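Local structure of clan CA, family C40, NlpC/P60 superfamily cysteine peptidase (6BIO) at residues I217-I222 against G239-N244; G245-A250 against Q260-Y265. The protein probably acts as a cysteine peptidase of the NlpC/P60 family, one of the laterally acquired peptidoglycan hydrolases that the parasite turns against bacteria. One frame throughout, in Å; residues are numbered along the deposited sequence.

Interaction 1: I217-I222 against G239-N244; sequences ILPGDI and GMYVGN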
# COMPACT_ATOMS: atom_id res chain seq x y z
N ILE A 217 5.43 21.20 2.08
CA ILE A 217 5.67 19.77 2.25
C ILE A 217 5.10 19.31 3.57
O ILE A 217 5.03 20.05 4.56
CB ILE A 217 7.18 19.49 2.18
CG1 ILE A 217 7.48 18.02 1.94
CG2 ILE A 217 7.89 19.99 3.45
CD1 ILE A 217 8.93 17.75 1.56
N LEU A 218 4.67 18.05 3.58
CA LEU A 218 4.07 17.44 4.75
C LEU A 218 4.59 16.03 4.92
O LEU A 218 5.06 15.41 3.95
CB LEU A 218 2.55 17.39 4.60
CG LEU A 218 1.81 18.71 4.67
CD1 LEU A 218 0.36 18.57 4.36
CD2 LEU A 218 1.96 19.30 6.05
N PRO A 219 4.49 15.48 6.14
CA PRO A 219 4.94 14.10 6.37
C PRO A 219 4.31 13.16 5.35
O PRO A 219 3.11 13.22 5.07
CB PRO A 219 4.43 13.81 7.78
CG PRO A 219 4.55 15.18 8.46
CD PRO A 219 4.08 16.14 7.39
N GLY A 220 5.12 12.24 4.85
CA GLY A 220 4.67 11.29 3.87
C GLY A 220 4.91 11.69 2.44
O GLY A 220 4.86 10.83 1.55
N ASP A 221 5.15 12.97 2.18
CA ASP A 221 5.55 13.39 0.84
C ASP A 221 6.92 12.79 0.56
O ASP A 221 7.75 12.65 1.45
CB ASP A 221 5.63 14.92 0.73
CG ASP A 221 4.27 15.61 0.90
OD1 ASP A 221 3.23 14.92 0.82
OD2 ASP A 221 4.30 16.88 1.03
N ILE A 222 7.15 12.41 -0.69
CA ILE A 222 8.47 11.95 -1.11
C ILE A 222 9.18 13.08 -1.83
O ILE A 222 8.57 14.00 -2.37
CB ILE A 222 8.46 10.66 -1.94
CG1 ILE A 222 7.85 10.85 -3.31
CG2 ILE A 222 7.77 9.53 -1.12
CD1 ILE A 222 8.03 9.68 -4.21
N GLY A 239 13.73 10.14 -0.85
CA GLY A 239 13.46 9.93 0.56
C GLY A 239 12.08 10.45 0.91
O GLY A 239 11.41 11.04 0.08
N MET A 240 11.64 10.19 2.15
CA MET A 240 10.29 10.56 2.58
C MET A 240 10.38 11.60 3.69
O MET A 240 11.03 11.37 4.71
CB MET A 240 9.52 9.34 3.11
CG MET A 240 8.10 9.68 3.45
SD MET A 240 7.15 8.31 4.08
CE MET A 240 7.14 7.22 2.67
N TYR A 241 9.72 12.74 3.50
CA TYR A 241 9.67 13.77 4.52
C TYR A 241 8.94 13.21 5.74
O TYR A 241 7.89 12.58 5.59
CB TYR A 241 8.97 15.02 3.97
CG TYR A 241 9.13 16.21 4.88
CD1 TYR A 241 10.36 16.85 4.99
CD2 TYR A 241 8.07 16.69 5.60
CE1 TYR A 241 10.52 17.92 5.84
CE2 TYR A 241 8.23 17.76 6.47
CZ TYR A 241 9.47 18.38 6.57
OH TYR A 241 9.65 19.47 7.44
N VAL A 242 9.45 13.50 6.93
CA VAL A 242 8.81 13.03 8.15
C VAL A 242 8.59 14.16 9.16
O VAL A 242 8.25 13.89 10.32
CB VAL A 242 9.58 11.87 8.78
CG1 VAL A 242 9.57 10.66 7.84
CG2 VAL A 242 10.99 12.26 9.15
N GLY A 243 8.75 15.40 8.73
CA GLY A 243 8.49 16.55 9.58
C GLY A 243 9.74 17.07 10.24
O GLY A 243 10.80 16.43 10.26
N ASN A 244 9.61 18.26 10.82
CA ASN A 244 10.69 18.89 11.57
C ASN A 244 11.97 19.01 10.74
O ASN A 244 13.09 18.88 11.26
CB ASN A 244 10.98 18.15 12.88
CG ASN A 244 11.67 19.04 13.91
OD1 ASN A 244 11.57 20.27 13.86
ND2 ASN A 244 12.38 18.43 14.84
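In the six-stranded antiparallel sheet of the NlpC/P60 domain, a type II turn from Leu218 to Asp221 leads into strand 222-225 and lies against strand 237-243, where Tyr241 meets Ile217, Pro219, Gly220 and Asp221. Both backbone polar groups of Tyr241 are used: its N donates to Asp221 O (2.8 Å), nearly in line with that carbonyl, and its O accepts from Gly220 N (2.9 Å). Beyond these bonds the antiparallel register continues to Ile222 and Met240, a non-hydrogen-bonded pair whose side chains share a face of the sheet, with Met186 of helix 182-191 against both. Met240 lies along Gly220, its CG 3.8 Å from the glycine CA and its SD close behind. The turn is braced from within, because Asp221 OD2, met from above the carboxylate plane, accepts from Leu218 N (2.8 Å). The same carboxylate forms a salt bridge with Arg274 and a hydrogen bond with Trp276 NE1, partners that probably spread its charge and hold it in one orientation. With CG of Tyr241 anti to the backbone N (chi1 -169°), one ring face lies against Ile217, and the hydroxyl bonds to Gly245 N. Pro219 N lies at the ring edge, in plane, and Ile217 CD1 packs on Tyr241 CB at 3.6 Å. Ile217 CG2 sits over the ring centre as a CH-pi contact, 3.8 Å from the centroid.

Interaction 2: G245-A250 against Q260-Y265; sequences GQFIHA and QDFYKY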
# COMPACT_ATOMS: atom_id res chain seq x y z
N GLY A 245 11.80 19.27 9.44
CA GLY A 245 12.90 19.47 8.53
C GLY A 245 13.73 18.24 8.23
O GLY A 245 14.83 18.37 7.70
N GLN A 246 13.22 17.04 8.52
CA GLN A 246 13.94 15.81 8.31
C GLN A 246 13.20 14.95 7.29
O GLN A 246 11.96 14.96 7.21
CB GLN A 246 14.01 14.97 9.57
CG GLN A 246 14.60 15.66 10.78
CD GLN A 246 16.05 16.01 10.61
OE1 GLN A 246 16.44 17.16 10.80
NE2 GLN A 246 16.84 15.01 10.28
N PHE A 247 13.97 14.18 6.53
CA PHE A 247 13.44 13.05 5.78
C PHE A 247 14.15 11.78 6.20
O PHE A 247 15.20 11.81 6.83
CB PHE A 247 13.49 13.27 4.27
CG PHE A 247 14.90 13.35 3.62
CD1 PHE A 247 15.50 12.20 3.13
CD2 PHE A 247 15.50 14.58 3.31
CE1 PHE A 247 16.72 12.26 2.45
CE2 PHE A 247 16.68 14.64 2.64
CZ PHE A 247 17.30 13.47 2.21
N ILE A 248 13.51 10.66 5.89
CA ILE A 248 14.12 9.34 6.09
C ILE A 248 14.40 8.71 4.73
O ILE A 248 13.60 8.83 3.78
CB ILE A 248 13.22 8.45 6.97
CG1 ILE A 248 13.31 8.92 8.42
CG2 ILE A 248 13.64 6.97 6.83
CD1 ILE A 248 12.35 8.24 9.38
N HIS A 249 15.56 8.09 4.60
CA HIS A 249 15.93 7.42 3.36
C HIS A 249 16.85 6.23 3.64
O HIS A 249 17.47 6.13 4.70
CB HIS A 249 16.63 8.38 2.37
CG HIS A 249 17.94 8.96 2.83
ND1 HIS A 249 18.86 9.44 1.92
CD2 HIS A 249 18.46 9.24 4.05
CE1 HIS A 249 19.91 9.93 2.55
NE2 HIS A 249 19.69 9.84 3.85
N ALA A 250 16.89 5.32 2.67
CA ALA A 250 17.91 4.29 2.65
C ALA A 250 19.08 4.85 1.87
O ALA A 250 18.92 5.23 0.70
CB ALA A 250 17.39 3.01 2.01
N GLN A 260 17.77 12.26 7.73
CA GLN A 260 18.63 13.24 7.06
C GLN A 260 17.99 14.61 7.18
O GLN A 260 16.79 14.78 6.94
CB GLN A 260 18.80 12.97 5.56
CG GLN A 260 19.44 14.15 4.77
CD GLN A 260 20.91 14.41 5.16
OE1 GLN A 260 21.68 13.45 5.29
NE2 GLN A 260 21.32 15.71 5.31
N ASP A 261 18.80 15.61 7.48
CA ASP A 261 18.33 16.98 7.52
C ASP A 261 18.11 17.48 6.11
O ASP A 261 19.04 17.49 5.30
CB ASP A 261 19.38 17.84 8.23
CG ASP A 261 18.93 19.27 8.40
OD1 ASP A 261 18.93 19.98 7.40
OD2 ASP A 261 18.60 19.68 9.55
N PHE A 262 16.88 17.89 5.80
CA PHE A 262 16.51 18.19 4.42
C PHE A 262 17.31 19.38 3.89
O PHE A 262 17.89 19.33 2.79
CB PHE A 262 14.99 18.47 4.40
CG PHE A 262 14.39 18.70 3.03
CD1 PHE A 262 15.02 18.33 1.83
CD2 PHE A 262 13.12 19.29 2.95
CE1 PHE A 262 14.37 18.57 0.58
CE2 PHE A 262 12.48 19.53 1.74
CZ PHE A 262 13.11 19.18 0.54
N TYR A 263 17.36 20.47 4.66
CA TYR A 263 17.99 21.69 4.16
C TYR A 263 19.49 21.52 3.96
O TYR A 263 20.05 22.12 3.05
CB TYR A 263 17.70 22.84 5.12
CG TYR A 263 18.32 24.15 4.72
CD1 TYR A 263 17.77 24.92 3.70
CD2 TYR A 263 19.47 24.65 5.38
CE1 TYR A 263 18.33 26.13 3.33
CE2 TYR A 263 20.03 25.84 5.01
CZ TYR A 263 19.46 26.59 3.98
OH TYR A 263 20.01 27.80 3.60
N LYS A 264 20.14 20.70 4.78
CA LYS A 264 21.57 20.44 4.65
C LYS A 264 21.94 19.35 3.65
O LYS A 264 23.13 19.16 3.36
CB LYS A 264 22.16 20.04 6.00
CG LYS A 264 22.06 21.11 7.04
CD LYS A 264 22.88 20.73 8.28
CE LYS A 264 23.01 21.88 9.26
NZ LYS A 264 22.48 21.49 10.58
N TYR A 265 20.99 18.63 3.11
CA TYR A 265 21.34 17.56 2.18
C TYR A 265 21.89 18.18 0.90
O TYR A 265 21.19 18.99 0.26
CB TYR A 265 20.11 16.74 1.89
CG TYR A 265 20.34 15.47 1.11
CD1 TYR A 265 21.20 14.48 1.59
CD2 TYR A 265 19.68 15.23 -0.09
CE1 TYR A 265 21.40 13.32 0.89
CE2 TYR A 265 19.88 14.06 -0.79
CZ TYR A 265 20.73 13.11 -0.29
OH TYR A 265 20.90 11.95 -0.99
O HOH W 1 15.89 20.82 7.15
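Phe247 is the packed heart of this contact: Gln260 covers one face of its ring and Tyr265 takes its edge. Gln260 CB lies over that face, 3.8 Å from the centroid. The edge of Phe247 meets the face of Tyr265 in a T-shaped pair (planes at 86°), with CZ over the centre of the tyrosine ring. Chi1 of 66° puts Phe247 CG between the backbone N and the carbonyl carbon, which brings CE1 over the ring of His249, whose imidazole completes the aromatic cluster. His249 ND1 is hydrogen-bonded to His237 NE2; its own NE2 is buried beside Gln260 CB (3.7 Å) with no polar partner. These side chains hang from the antiparallel hairpin of strands 246-251 and 256-261, where Phe247 and Gln260 exchange two backbone bonds and Phe262 N adds a third to Gly245 O (2.8 Å). The other face, bearing Gln246 and Asp261, is looser: amide and carboxylate planes stand 74° apart, with Gln246 OE1 3.5 Å from Asp261 OD2, two acceptors that cannot bond to each other as they stand. Past the strand end, the type I turn from Phe262 to Tyr265 carries the exposed Tyr263 and Lys264. Asp261 OD1 accepts from Lys264 N in an Asx motif, and a water bridges the two segments, donating to Gly245 O (2.7 Å) and accepting from Tyr263 N (2.9 Å).

The two contacts follow one another along the chain, interaction 1 closing at Asn244 and interaction 2 opening at Gly245, and their centres are 9 Å apart. Strands 222-225, 237-243, 246-251 and 256-261 are successive neighbours in one antiparallel sheet, so the pair covers four of its strands, from 222-225 to the edge strand 256-261. A classic beta bulge, with Val242 and Gly243 both facing Gln246, marks the turn between the middle strands. Met240 O approaches Ile248 N at 2.8 Å, a probable hydrogen bond. Strand 237-243 is thus held by the turn before 222-225 on one flank and by strand 246-251 on the other, while Phe262 ties the end of the edge hairpin back to Ile217 and Tyr241.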